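Local atomic coordinates of flavodoxin (PDB entry 6FSG), a protein that binds flavin mononucleotide and probably serves as a low-potential electron donor to a number of redox enzymes. Residues L3-A8 with A86-C91; G55-T58 with L64-D67. All blocks are in the same frame, centred on the assembly; numbering follows the deposited sequence.

Contact 1: L3-A8 with A86-C91; sequences LVMIFA and AVFGSC. With FMN (flavin mononucleotide), chain B.
Met5 and Phe88 form a Met-aromatic contact in the core of the flavodoxin fold, bridging strands 2-7 and 84-91 of the parallel five-stranded sheet. The two strands are not neighbours: strand 51-55 runs between them, so Met5 and Val87 lie 9.4 Å apart at their CA atoms and side chains alone make the join. The thioether approaches the edge of the Phe88 ring, close to its plane, with Met5 SD 4.1 Å from Phe88 CZ. Seen from the ring centroid, the sulfur is 75° off the ring normal. Met5 extends with CG anti to the backbone N (chi1 179°) and then bends at chi3, which brings the CE methyl as well as SD against Phe88 CE1; the two side chains cross at about a right angle. Further along the strand, Phe7 approaches the same end of the ring loosely, with Phe7 CB 4.4 Å from Phe88 CZ, while the Phe7 ring itself leads away. Helix 13-26 packs on this side of the sheet, where Met5 meets Ala18 and Ile21. Two residues beyond Phe88, Ser90 OG accepts a 2.7 Å hydrogen bond from O4' of the FMN ribityl chain. Strand 84-91 thus offers an apolar ring to Met5 in the core and, two residues on, a hydroxyl to the cofactor.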
loop_
_atom_site.group_PDB
_atom_site.type_symbol
_atom_site.label_atom_id
_atom_site.label_comp_id
_atom_site.label_asym_id
_atom_site.label_seq_id
_atom_site.Cartn_x
_atom_site.Cartn_y
_atom_site.Cartn_z
ATOM N N LEU A 3 -1.687 -1.911 -12.867
ATOM C CA LEU A 3 -1.307 -1.697 -11.483
ATOM C C LEU A 3 -1.996 -2.705 -10.575
ATOM O O LEU A 3 -3.057 -3.243 -10.895
ATOM C CB LEU A 3 -1.699 -0.282 -11.046
ATOM C CG LEU A 3 -1.246 0.827 -11.998
ATOM C CD1 LEU A 3 -1.826 2.142 -11.528
ATOM C CD2 LEU A 3 0.270 0.931 -12.135
ATOM N N VAL A 4 -1.378 -2.946 -9.424
ATOM C CA VAL A 4 -1.958 -3.790 -8.388
ATOM C C VAL A 4 -1.888 -3.069 -7.050
ATOM O O VAL A 4 -0.899 -2.392 -6.742
ATOM C CB VAL A 4 -1.275 -5.178 -8.325
ATOM C CG1 VAL A 4 0.191 -5.074 -7.905
ATOM C CG2 VAL A 4 -2.063 -6.133 -7.406
ATOM N N MET A 5 -2.948 -3.220 -6.260
ATOM C CA MET A 5 -3.001 -2.736 -4.887
ATOM C C MET A 5 -3.359 -3.914 -3.993
ATOM O O MET A 5 -4.349 -4.607 -4.240
ATOM C CB MET A 5 -4.062 -1.636 -4.723
ATOM C CG MET A 5 -4.195 -1.097 -3.303
ATOM S SD MET A 5 -5.538 0.073 -3.043
ATOM C CE MET A 5 -4.911 1.529 -3.876
ATOM N N ILE A 6 -2.581 -4.121 -2.938
ATOM C CA ILE A 6 -2.890 -5.139 -1.942
ATOM C C ILE A 6 -2.985 -4.458 -0.592
ATOM O O ILE A 6 -2.017 -3.839 -0.132
ATOM C CB ILE A 6 -1.862 -6.278 -1.925
ATOM C CG1 ILE A 6 -1.886 -6.980 -3.283
ATOM C CG2 ILE A 6 -2.161 -7.245 -0.780
ATOM C CD1 ILE A 6 -0.799 -7.977 -3.462
ATOM N N PHE A 7 -4.138 -4.580 0.048
ATOM C CA PHE A 7 -4.391 -3.891 1.309
ATOM C C PHE A 7 -4.860 -4.857 2.393
ATOM O O PHE A 7 -5.422 -5.925 2.119
ATOM C CB PHE A 7 -5.414 -2.743 1.164
ATOM C CG PHE A 7 -6.823 -3.225 1.061
ATOM C CD1 PHE A 7 -7.350 -3.612 -0.162
ATOM C CD2 PHE A 7 -7.608 -3.348 2.196
ATOM C CE1 PHE A 7 -8.650 -4.106 -0.253
ATOM C CE2 PHE A 7 -8.898 -3.827 2.113
ATOM C CZ PHE A 7 -9.425 -4.208 0.890
ATOM N N ALA A 8 -4.619 -4.441 3.638
ATOM C CA ALA A 8 -5.137 -5.107 4.823
ATOM C C ALA A 8 -5.971 -4.120 5.622
ATOM O O ALA A 8 -5.549 -2.979 5.836
ATOM C CB ALA A 8 -3.998 -5.588 5.711
ATOM N N ALA A 86 4.405 2.435 -3.843
ATOM C CA ALA A 86 4.062 3.347 -2.759
ATOM C C ALA A 86 3.251 2.581 -1.720
ATOM O O ALA A 86 2.691 1.521 -2.010
ATOM C CB ALA A 86 3.258 4.538 -3.290
ATOM N N VAL A 87 3.168 3.147 -0.509
ATOM C CA VAL A 87 2.520 2.492 0.627
ATOM C C VAL A 87 1.720 3.501 1.443
ATOM O O VAL A 87 2.146 4.644 1.633
ATOM C CB VAL A 87 3.581 1.810 1.518
ATOM C CG1 VAL A 87 2.964 1.036 2.662
ATOM C CG2 VAL A 87 4.450 0.865 0.704
ATOM N N PHE A 88 0.574 3.046 1.967
ATOM C CA PHE A 88 -0.305 3.848 2.812
ATOM C C PHE A 88 -0.841 2.985 3.955
ATOM O O PHE A 88 -0.751 1.753 3.923
ATOM C CB PHE A 88 -1.499 4.434 2.028
ATOM C CG PHE A 88 -2.455 3.390 1.504
ATOM C CD1 PHE A 88 -2.245 2.788 0.272
ATOM C CD2 PHE A 88 -3.578 3.030 2.230
ATOM C CE1 PHE A 88 -3.121 1.826 -0.205
ATOM C CE2 PHE A 88 -4.456 2.072 1.750
ATOM C CZ PHE A 88 -4.223 1.469 0.544
ATOM N N GLY A 89 -1.418 3.632 4.967
ATOM C CA GLY A 89 -2.095 2.888 6.022
ATOM C C GLY A 89 -2.762 3.796 7.036
ATOM O O GLY A 89 -2.415 4.971 7.174
ATOM N N SER A 90 -3.735 3.223 7.749
ATOM C CA SER A 90 -4.315 3.870 8.925
ATOM C C SER A 90 -3.526 3.457 10.168
ATOM O O SER A 90 -2.946 2.370 10.218
ATOM C CB SER A 90 -5.796 3.522 9.090
ATOM O OG SER A 90 -6.340 4.168 10.234
ATOM N N CYS A 91 -3.505 4.366 11.157
ATOM C CA CYS A 91 -2.536 4.408 12.253
ATOM C C CYS A 91 -3.252 4.865 13.526
ATOM O O CYS A 91 -4.400 5.311 13.491
ATOM C CB CYS A 91 -1.384 5.379 11.922
ATOM S SG CYS A 91 -0.576 5.070 10.317
HETATM N N1 FMN B . -1.379 1.393 15.398
HETATM C C2 FMN B . -0.131 1.923 15.273
HETATM O O2 FMN B . -0.039 2.936 14.586
HETATM N N3 FMN B . 0.959 1.289 15.857
HETATM C C4 FMN B . 0.833 0.089 16.534
HETATM O O4 FMN B . 1.862 -0.433 17.022
HETATM C C4A FMN B . -0.470 -0.455 16.642
HETATM N N5 FMN B . -0.735 -1.648 17.297
HETATM C C5A FMN B . -2.030 -2.150 17.374
HETATM C C6 FMN B . -2.305 -3.329 18.079
HETATM C C7 FMN B . -3.611 -3.811 18.207
HETATM C C7M FMN B . -3.880 -5.096 18.960
HETATM C C8 FMN B . -4.651 -3.055 17.650
HETATM C C8M FMN B . -6.084 -3.487 17.760
HETATM C C9 FMN B . -4.384 -1.861 16.987
HETATM C C9A FMN B . -3.085 -1.406 16.845
HETATM N N10 FMN B . -2.849 -0.241 16.144
HETATM C C10 FMN B . -1.555 0.227 16.075
HETATM C "C1'" FMN B . -3.976 0.604 15.590
HETATM C "C2'" FMN B . -4.558 0.215 14.237
HETATM O "O2'" FMN B . -3.547 0.148 13.265
HETATM C "C3'" FMN B . -5.585 1.299 13.876
HETATM O "O3'" FMN B . -6.738 1.082 14.648
HETATM C "C4'" FMN B . -6.017 1.339 12.404
HETATM O "O4'" FMN B . -6.972 2.376 12.180
HETATM C "C5'" FMN B . -6.634 0.027 11.944
HETATM O "O5'" FMN B . -6.802 0.140 10.543
HETATM P P FMN B . -7.975 -0.712 9.919
HETATM O O1P FMN B . -7.771 -0.702 8.430
HETATM O O2P FMN B . -9.265 -0.035 10.254
HETATM O O3P FMN B . -7.903 -2.095 10.514
#

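Contact 2: G55-T58 with L64-D67; sequences GAYT and LPDD. With FMN (flavin mononucleotide), chain B.
Tyr57 and Pro65 make a CH-pi contact within the loop that leaves strand 51-55 and leads to helix 69-74, a cofactor-binding loop of the flavodoxin fold. Pro65 CG sits almost centrally over one ring face, 3.7 Å from the Tyr57 centroid and 10° off the ring normal. Pro65 CB lies over the phenol end, near CZ and OH. On the opposite face is FMN O3P, 3.5 Å from Tyr57 CD1, so the ring is sandwiched between the proline and the phosphate. Tyr57 CG stands between its own backbone N and carbonyl carbon (chi1 59°), a rotation that puts one ring face against Pro65, the two side chains running past each other in opposite directions. Apolar packing continues at Ala56, whose CB meets Pro65 CD and CG and also rests on Leu105 of helix 100-111.

Polar links run through water at the phenol. One water, 3.0 Å from Tyr57 OH, donates to Asp67 OD2 and so bridges the phenol to that carboxylate. Another accepts from Asp66 N, but its link to the same hydroxyl is weak.

Toward the cofactor, Thr58 N gives a weak hydrogen bond to FMN O2', bent to 135° at the hydrogen. The Thr58 CG2 methyl, anti to the backbone N, presses on the isoalloxazine at N3 and C4, while OG1 is hydrogen-bonded to Ala101 N. Tyr57 O is buried without a hydrogen-bonding partner, and Pro65 CD abuts it at 3.3 Å.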
loop_
_atom_site.group_PDB
_atom_site.type_symbol
_atom_site.label_atom_id
_atom_site.label_comp_id
_atom_site.label_asym_id
_atom_site.label_seq_id
_atom_site.Cartn_x
_atom_site.Cartn_y
_atom_site.Cartn_z
ATOM N N GLY A 55 -1.199 -1.325 1.197
ATOM C CA GLY A 55 -1.842 -0.626 2.289
ATOM C C GLY A 55 -1.930 -1.511 3.515
ATOM O O GLY A 55 -2.340 -2.673 3.409
ATOM N N ALA A 56 -1.579 -0.989 4.691
ATOM C CA ALA A 56 -1.624 -1.826 5.884
ATOM C C ALA A 56 -1.744 -0.988 7.147
ATOM O O ALA A 56 -1.033 0.009 7.307
ATOM C CB ALA A 56 -0.381 -2.726 6.014
ATOM N N TYR A 57 -2.625 -1.428 8.052
ATOM C CA TYR A 57 -2.603 -0.957 9.432
ATOM C C TYR A 57 -1.406 -1.568 10.168
ATOM O O TYR A 57 -0.769 -2.503 9.689
ATOM C CB TYR A 57 -3.919 -1.305 10.139
ATOM C CG TYR A 57 -4.261 -2.788 10.199
ATOM C CD1 TYR A 57 -4.966 -3.398 9.171
ATOM C CD2 TYR A 57 -3.896 -3.579 11.293
ATOM C CE1 TYR A 57 -5.289 -4.746 9.214
ATOM C CE2 TYR A 57 -4.222 -4.952 11.345
ATOM C CZ TYR A 57 -4.918 -5.522 10.296
ATOM O OH TYR A 57 -5.238 -6.871 10.316
ATOM N N THR A 58 -1.099 -1.032 11.347
ATOM C CA THR A 58 -0.033 -1.553 12.209
ATOM C C THR A 58 -0.681 -2.338 13.350
ATOM O O THR A 58 -1.739 -1.956 13.858
ATOM C CB THR A 58 0.845 -0.398 12.705
ATOM O OG1 THR A 58 1.405 0.295 11.567
ATOM C CG2 THR A 58 1.994 -0.863 13.561
ATOM N N LEU A 64 3.494 -5.877 11.290
ATOM C CA LEU A 64 2.552 -6.030 10.206
ATOM C C LEU A 64 1.285 -6.732 10.690
ATOM O O LEU A 64 1.312 -7.486 11.664
ATOM C CB LEU A 64 3.178 -6.899 9.117
ATOM C CG LEU A 64 4.405 -6.325 8.395
ATOM C CD1 LEU A 64 4.967 -7.335 7.395
ATOM C CD2 LEU A 64 4.068 -5.013 7.710
ATOM N N PRO A 65 0.162 -6.524 10.006
ATOM C CA PRO A 65 -0.993 -7.399 10.236
ATOM C C PRO A 65 -0.575 -8.860 10.133
ATOM O O PRO A 65 0.212 -9.234 9.263
ATOM C CB PRO A 65 -1.953 -7.021 9.100
ATOM C CG PRO A 65 -1.560 -5.626 8.712
ATOM C CD PRO A 65 -0.062 -5.591 8.884
ATOM N N ASP A 66 -1.150 -9.702 10.997
ATOM C CA ASP A 66 -0.898 -11.137 10.925
ATOM C C ASP A 66 -1.074 -11.669 9.507
ATOM O O ASP A 66 -0.290 -12.508 9.050
ATOM C CB ASP A 66 -1.837 -11.894 11.872
ATOM C CG ASP A 66 -1.469 -11.733 13.337
ATOM O OD1 ASP A 66 -0.363 -11.252 13.653
ATOM O OD2 ASP A 66 -2.306 -12.098 14.183
ATOM N N ASP A 67 -2.102 -11.199 8.794
ATOM C CA ASP A 67 -2.407 -11.757 7.483
ATOM C C ASP A 67 -1.391 -11.371 6.413
ATOM O O ASP A 67 -1.402 -11.990 5.343
ATOM C CB ASP A 67 -3.810 -11.351 7.026
ATOM C CG ASP A 67 -4.904 -11.921 7.908
ATOM O OD1 ASP A 67 -4.713 -13.017 8.477
ATOM O OD2 ASP A 67 -5.963 -11.267 8.026
HETATM N N1 FMN B . -1.379 1.393 15.398
HETATM C C2 FMN B . -0.131 1.923 15.273
HETATM O O2 FMN B . -0.039 2.936 14.586
HETATM N N3 FMN B . 0.959 1.289 15.857
HETATM C C4 FMN B . 0.833 0.089 16.534
HETATM O O4 FMN B . 1.862 -0.433 17.022
HETATM C C4A FMN B . -0.470 -0.455 16.642
HETATM N N5 FMN B . -0.735 -1.648 17.297
HETATM C C5A FMN B . -2.030 -2.150 17.374
HETATM C C6 FMN B . -2.305 -3.329 18.079
HETATM C C7 FMN B . -3.611 -3.811 18.207
HETATM C C7M FMN B . -3.880 -5.096 18.960
HETATM C C8 FMN B . -4.651 -3.055 17.650
HETATM C C8M FMN B . -6.084 -3.487 17.760
HETATM C C9 FMN B . -4.384 -1.861 16.987
HETATM C C9A FMN B . -3.085 -1.406 16.845
HETATM N N10 FMN B . -2.849 -0.241 16.144
HETATM C C10 FMN B . -1.555 0.227 16.075
HETATM C "C1'" FMN B . -3.976 0.604 15.590
HETATM C "C2'" FMN B . -4.558 0.215 14.237
HETATM O "O2'" FMN B . -3.547 0.148 13.265
HETATM C "C3'" FMN B . -5.585 1.299 13.876
HETATM O "O3'" FMN B . -6.738 1.082 14.648
HETATM C "C4'" FMN B . -6.017 1.339 12.404
HETATM O "O4'" FMN B . -6.972 2.376 12.180
HETATM C "C5'" FMN B . -6.634 0.027 11.944
HETATM O "O5'" FMN B . -6.802 0.140 10.543
HETATM P P FMN B . -7.975 -0.712 9.919
HETATM O O1P FMN B . -7.771 -0.702 8.430
HETATM O O2P FMN B . -9.265 -0.035 10.254
HETATM O O3P FMN B . -7.903 -2.095 10.514
HETATM O O HOH W 1 -5.911 -8.122 7.654
HETATM O O HOH W 2 -3.343 -8.640 12.637
#

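Strand 51-55 joins the two contacts, whose centres are 9 Å apart. Its last residue, Gly55, makes probable backbone hydrogen bonds to strand 2-7 and its continuation: Gly55 N to Ile6 O at 3.0 Å and Gly55 O to Ala8 N at 2.9 Å. Gly55 CA also packs 3.6 Å from Phe88 CZ, filling the middle of the span across which contact 1 reaches. The chain then runs into contact 2, where Tyr57 CD1 lies 3.4 Å from Ala8 O. The C-terminal end of strand 84-91 and the loop after strand 51-55 both contact the same FMN, 86-91 at the ribityl chain and the isoalloxazine O2, and 55-58 from the phosphate to the isoalloxazine.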